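Local coordinates for thymocyte nuclear protein 1 (PDB 2AR1) that is of unknown function but carries an EVE domain of the PUA clan, a fold whose relatives often bind modified nucleic acid bases, at residues L36-Y50 with N110-R122. Numbering follows the deposited sequence.
Sequences LAKQKTSPWDGVRNY and NPWKMVDVKFVAR
R48 lies on the indole of W112 beyond one end of the antiparallel ladder that joins segments 36-50 and 110-122 at the edge of the EVE-domain sheet. Strand 41-43, outermost in that sheet, runs against strand 113-122 at 162°. S42 and V117 form its hydrogen-bonded pair, exchanging two N-H...O bonds, while W44 N gives a third to V115 O at 2.7 Å. K40 follows helix 33-39 with positive phi, and its carbonyl accepts a hydrogen bond from F119 N, extending the ladder to the helix end.

From CB outward, R48 can be traced over the tryptophan. R48 CB stands 4.2 Å from W112 CH2, and the chain bends at chi2 (-77°), bringing R48 CD over the five-membered ring of W112, 3.5 Å from its centroid, a CH-pi contact. NE passes over W112 CD1; R48 CZ then sits 4.1 Å from the centroid of the W112 five-membered ring, within cation-pi geometry, and the guanidinium lies almost flat on the indole, its plane tilted 16°. NH1 reaches back to W112 CB and CG, and also donates to V47 O and pairs with D90, while NE bonds to Y100 O; together these bonds probably restrict rotation of the group. P111 CG sits over the rim of the opposite face of the indole, whose NE1 is held by D102. Y50 lies nearly parallel to the six-membered ring but slid aside, with little overlap.

At the helix end, A37 CB lies over the face of the F119 ring, 3.8 Å from its centroid, a CH-pi contact. Beyond the strand pairing, M114 CB abuts W44 O, and its extended chain carries SD past D45 to end with M114 CE 3.7 Å from P43 CB.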
# COMPACT_ATOMS: atom_id res chain seq x y z
N LEU A 36 -6.32 8.47 5.19
CA LEU A 36 -7.08 7.19 5.35
C LEU A 36 -7.86 7.14 6.65
O LEU A 36 -9.04 6.76 6.70
CB LEU A 36 -6.13 5.99 5.23
CG LEU A 36 -6.75 4.61 5.35
CD1 LEU A 36 -7.90 4.50 4.33
CD2 LEU A 36 -5.67 3.52 5.10
N ALA A 37 -7.17 7.56 7.72
CA ALA A 37 -7.76 7.63 9.05
C ALA A 37 -9.01 8.47 9.01
O ALA A 37 -10.05 8.07 9.56
CB ALA A 37 -6.72 8.17 10.08
N LYS A 38 -8.94 9.62 8.34
CA LYS A 38 -10.07 10.56 8.32
C LYS A 38 -11.22 9.96 7.51
O LYS A 38 -12.37 10.04 7.96
CB LYS A 38 -9.66 11.89 7.72
CG LYS A 38 -10.37 13.08 8.17
CD LYS A 38 -9.66 14.29 7.59
CE LYS A 38 -10.61 15.40 7.25
NZ LYS A 38 -9.84 16.69 7.23
N GLN A 39 -10.90 9.34 6.37
CA GLN A 39 -11.89 8.69 5.48
C GLN A 39 -12.41 7.34 6.01
O GLN A 39 -13.50 6.92 5.63
CB GLN A 39 -11.33 8.52 4.07
CG GLN A 39 -10.92 9.81 3.36
CD GLN A 39 -10.44 9.57 1.96
OE1 GLN A 39 -10.59 8.45 1.41
NE2 GLN A 39 -9.85 10.59 1.35
N LYS A 40 -11.65 6.69 6.89
CA LYS A 40 -11.93 5.38 7.47
C LYS A 40 -11.74 4.23 6.47
O LYS A 40 -11.02 3.29 6.77
CB LYS A 40 -13.33 5.34 8.12
CG LYS A 40 -13.61 6.40 9.20
CD LYS A 40 -15.05 6.22 9.74
CE LYS A 40 -15.30 7.00 11.06
NZ LYS A 40 -16.71 6.94 11.67
N THR A 41 -12.37 4.34 5.30
CA THR A 41 -12.05 3.48 4.15
C THR A 41 -11.80 4.33 2.90
O THR A 41 -12.37 5.43 2.74
CB THR A 41 -13.16 2.43 3.82
OG1 THR A 41 -14.32 3.10 3.32
CG2 THR A 41 -13.58 1.61 5.07
N SER A 42 -11.04 3.78 1.96
CA SER A 42 -10.77 4.46 0.72
C SER A 42 -10.48 3.43 -0.37
O SER A 42 -9.85 2.42 -0.09
CB SER A 42 -9.60 5.39 0.88
OG SER A 42 -9.15 5.94 -0.38
N PRO A 43 -10.92 3.70 -1.60
CA PRO A 43 -10.41 2.87 -2.72
C PRO A 43 -8.92 3.17 -2.87
O PRO A 43 -8.52 4.26 -2.58
CB PRO A 43 -11.18 3.40 -3.92
CG PRO A 43 -11.72 4.72 -3.50
CD PRO A 43 -11.84 4.76 -2.04
N TRP A 44 -8.13 2.22 -3.36
CA TRP A 44 -6.73 2.48 -3.61
C TRP A 44 -6.51 2.86 -5.07
O TRP A 44 -6.03 2.05 -5.88
CB TRP A 44 -5.89 1.29 -3.18
CG TRP A 44 -4.49 1.67 -2.91
CD1 TRP A 44 -3.43 1.43 -3.69
CD2 TRP A 44 -4.02 2.44 -1.80
NE1 TRP A 44 -2.29 1.96 -3.14
CE2 TRP A 44 -2.65 2.58 -1.96
CE3 TRP A 44 -4.65 2.98 -0.67
CZ2 TRP A 44 -1.88 3.25 -1.04
CZ3 TRP A 44 -3.90 3.63 0.22
CH2 TRP A 44 -2.53 3.75 0.05
N ASP A 45 -6.89 4.10 -5.40
CA ASP A 45 -6.89 4.56 -6.78
C ASP A 45 -5.51 5.03 -7.21
O ASP A 45 -4.64 5.27 -6.40
CB ASP A 45 -7.90 5.68 -7.01
CG ASP A 45 -7.61 6.86 -6.19
OD1 ASP A 45 -6.66 7.60 -6.45
OD2 ASP A 45 -8.39 7.03 -5.27
N GLY A 46 -5.33 5.09 -8.52
CA GLY A 46 -4.18 5.74 -9.14
C GLY A 46 -2.93 4.93 -9.34
O GLY A 46 -1.89 5.51 -9.67
N VAL A 47 -2.99 3.61 -9.13
CA VAL A 47 -1.89 2.71 -9.42
C VAL A 47 -1.83 2.46 -10.92
O VAL A 47 -2.80 2.04 -11.49
CB VAL A 47 -1.97 1.40 -8.62
CG1 VAL A 47 -0.90 0.40 -9.09
CG2 VAL A 47 -1.82 1.68 -7.11
N ARG A 48 -0.71 2.81 -11.53
CA ARG A 48 -0.55 2.74 -13.00
C ARG A 48 0.67 1.95 -13.42
O ARG A 48 1.26 2.20 -14.46
CB ARG A 48 -0.52 4.13 -13.63
CG ARG A 48 -1.78 4.92 -13.30
CD ARG A 48 -2.94 4.44 -14.13
NE ARG A 48 -4.18 5.17 -13.90
CZ ARG A 48 -5.12 4.77 -13.04
NH1 ARG A 48 -4.89 3.75 -12.24
NH2 ARG A 48 -6.20 5.51 -12.84
N ASN A 49 1.03 1.00 -12.59
CA ASN A 49 2.06 0.01 -12.88
C ASN A 49 1.34 -1.30 -12.93
O ASN A 49 0.60 -1.67 -12.04
CB ASN A 49 3.11 0.02 -11.77
CG ASN A 49 4.15 -1.05 -11.90
OD1 ASN A 49 4.04 -2.07 -11.25
ND2 ASN A 49 5.19 -0.78 -12.65
N TYR A 50 1.57 -2.06 -14.00
CA TYR A 50 0.78 -3.26 -14.19
C TYR A 50 1.07 -4.42 -13.19
O TYR A 50 0.20 -5.20 -12.80
CB TYR A 50 1.05 -3.80 -15.63
CG TYR A 50 0.66 -2.86 -16.75
CD1 TYR A 50 -0.66 -2.57 -17.01
CD2 TYR A 50 1.67 -2.27 -17.61
CE1 TYR A 50 -1.02 -1.72 -18.03
CE2 TYR A 50 1.32 -1.38 -18.63
CZ TYR A 50 -0.04 -1.12 -18.84
OH TYR A 50 -0.41 -0.26 -19.86
N ASN A 110 -11.08 -1.05 -19.27
CA ASN A 110 -10.26 -0.32 -18.29
C ASN A 110 -9.26 -1.30 -17.67
O ASN A 110 -9.66 -2.19 -16.93
CB ASN A 110 -11.16 0.27 -17.22
CG ASN A 110 -10.40 1.15 -16.28
OD1 ASN A 110 -9.17 1.18 -16.31
ND2 ASN A 110 -11.15 1.87 -15.40
N PRO A 111 -7.96 -1.16 -17.98
CA PRO A 111 -7.06 -2.15 -17.45
C PRO A 111 -6.80 -1.98 -15.95
O PRO A 111 -6.38 -2.91 -15.28
CB PRO A 111 -5.80 -1.93 -18.26
CG PRO A 111 -5.87 -0.57 -18.82
CD PRO A 111 -7.29 -0.12 -18.76
N TRP A 112 -7.09 -0.79 -15.44
CA TRP A 112 -6.71 -0.44 -14.08
C TRP A 112 -7.76 -0.92 -13.07
O TRP A 112 -8.99 -0.82 -13.29
CB TRP A 112 -6.40 1.06 -13.98
CG TRP A 112 -5.36 1.45 -14.96
CD1 TRP A 112 -5.53 2.28 -15.99
CD2 TRP A 112 -4.01 0.97 -15.02
NE1 TRP A 112 -4.34 2.38 -16.72
CE2 TRP A 112 -3.38 1.63 -16.10
CE3 TRP A 112 -3.24 0.13 -14.22
CZ2 TRP A 112 -2.02 1.43 -16.45
CZ3 TRP A 112 -1.89 -0.09 -14.57
CH2 TRP A 112 -1.30 0.57 -15.68
N LYS A 113 -7.25 -1.50 -11.99
CA LYS A 113 -8.07 -2.13 -10.96
C LYS A 113 -7.64 -1.64 -9.59
O LYS A 113 -6.47 -1.22 -9.40
CB LYS A 113 -7.96 -3.66 -11.01
CG LYS A 113 -8.20 -4.23 -12.33
CD LYS A 113 -9.62 -4.04 -12.80
CE LYS A 113 -9.78 -4.84 -14.07
NZ LYS A 113 -10.50 -4.11 -15.16
N MET A 114 -8.56 -1.68 -8.61
CA MET A 114 -8.18 -1.25 -7.29
C MET A 114 -9.04 -1.94 -6.24
O MET A 114 -10.21 -2.25 -6.48
CB MET A 114 -8.34 0.24 -7.15
CG MET A 114 -9.74 0.72 -7.24
SD MET A 114 -9.93 2.48 -7.41
CE MET A 114 -11.71 2.67 -7.47
N VAL A 115 -8.42 -2.14 -5.09
CA VAL A 115 -9.11 -2.58 -3.87
C VAL A 115 -9.54 -1.39 -3.03
O VAL A 115 -9.20 -0.24 -3.34
CB VAL A 115 -8.27 -3.54 -3.01
CG1 VAL A 115 -7.86 -4.78 -3.84
CG2 VAL A 115 -6.98 -2.87 -2.54
N ASP A 116 -10.42 -1.68 -2.06
CA ASP A 116 -10.71 -0.73 -0.94
C ASP A 116 -9.95 -1.17 0.27
O ASP A 116 -9.82 -2.34 0.53
CB ASP A 116 -12.19 -0.71 -0.59
CG ASP A 116 -13.05 0.04 -1.60
OD1 ASP A 116 -12.50 0.63 -2.58
OD2 ASP A 116 -14.29 0.05 -1.39
N VAL A 117 -9.45 -0.19 1.05
CA VAL A 117 -8.75 -0.52 2.29
C VAL A 117 -9.37 0.27 3.41
O VAL A 117 -10.02 1.28 3.17
CB VAL A 117 -7.26 -0.25 2.27
CG1 VAL A 117 -6.53 -1.09 1.25
CG2 VAL A 117 -6.92 1.21 2.04
N LYS A 118 -9.17 -0.24 4.61
CA LYS A 118 -9.65 0.40 5.82
C LYS A 118 -8.45 0.79 6.68
O LYS A 118 -7.42 0.13 6.67
CB LYS A 118 -10.67 -0.44 6.61
CG LYS A 118 -10.11 -1.51 7.51
CD LYS A 118 -11.20 -1.96 8.50
CE LYS A 118 -11.05 -3.41 8.86
NZ LYS A 118 -11.96 -3.75 10.05
N PHE A 119 -8.55 1.94 7.35
CA PHE A 119 -7.59 2.34 8.31
C PHE A 119 -7.52 1.34 9.45
O PHE A 119 -8.58 0.93 9.95
CB PHE A 119 -8.09 3.64 8.99
CG PHE A 119 -7.20 4.09 10.09
CD1 PHE A 119 -5.97 4.69 9.83
CD2 PHE A 119 -7.60 3.92 11.41
CE1 PHE A 119 -5.15 5.08 10.87
CE2 PHE A 119 -6.77 4.29 12.45
CZ PHE A 119 -5.60 4.89 12.19
N VAL A 120 -6.33 1.07 9.96
CA VAL A 120 -6.17 0.18 11.14
C VAL A 120 -5.38 0.87 12.26
O VAL A 120 -5.80 0.83 13.41
CB VAL A 120 -5.47 -1.15 10.74
CG1 VAL A 120 -5.14 -1.96 11.95
CG2 VAL A 120 -6.36 -1.97 9.79
N ALA A 121 -4.25 1.47 11.87
CA ALA A 121 -3.36 2.14 12.84
C ALA A 121 -2.52 3.27 12.23
O ALA A 121 -2.13 3.20 11.08
CB ALA A 121 -2.49 1.17 13.50
N ARG A 122 -2.30 4.31 13.06
CA ARG A 122 -1.53 5.46 12.70
C ARG A 122 -0.37 5.44 13.70
O ARG A 122 -0.61 5.55 14.91
CB ARG A 122 -2.35 6.75 12.82
CG ARG A 122 -1.77 8.01 12.14
CD ARG A 122 -0.47 8.53 12.67
NE ARG A 122 -0.30 9.85 12.11
CZ ARG A 122 0.75 10.62 12.33
NH1 ARG A 122 1.73 10.18 13.09
NH2 ARG A 122 0.82 11.84 11.82
O HOH W 1 -4.42 -0.31 -11.05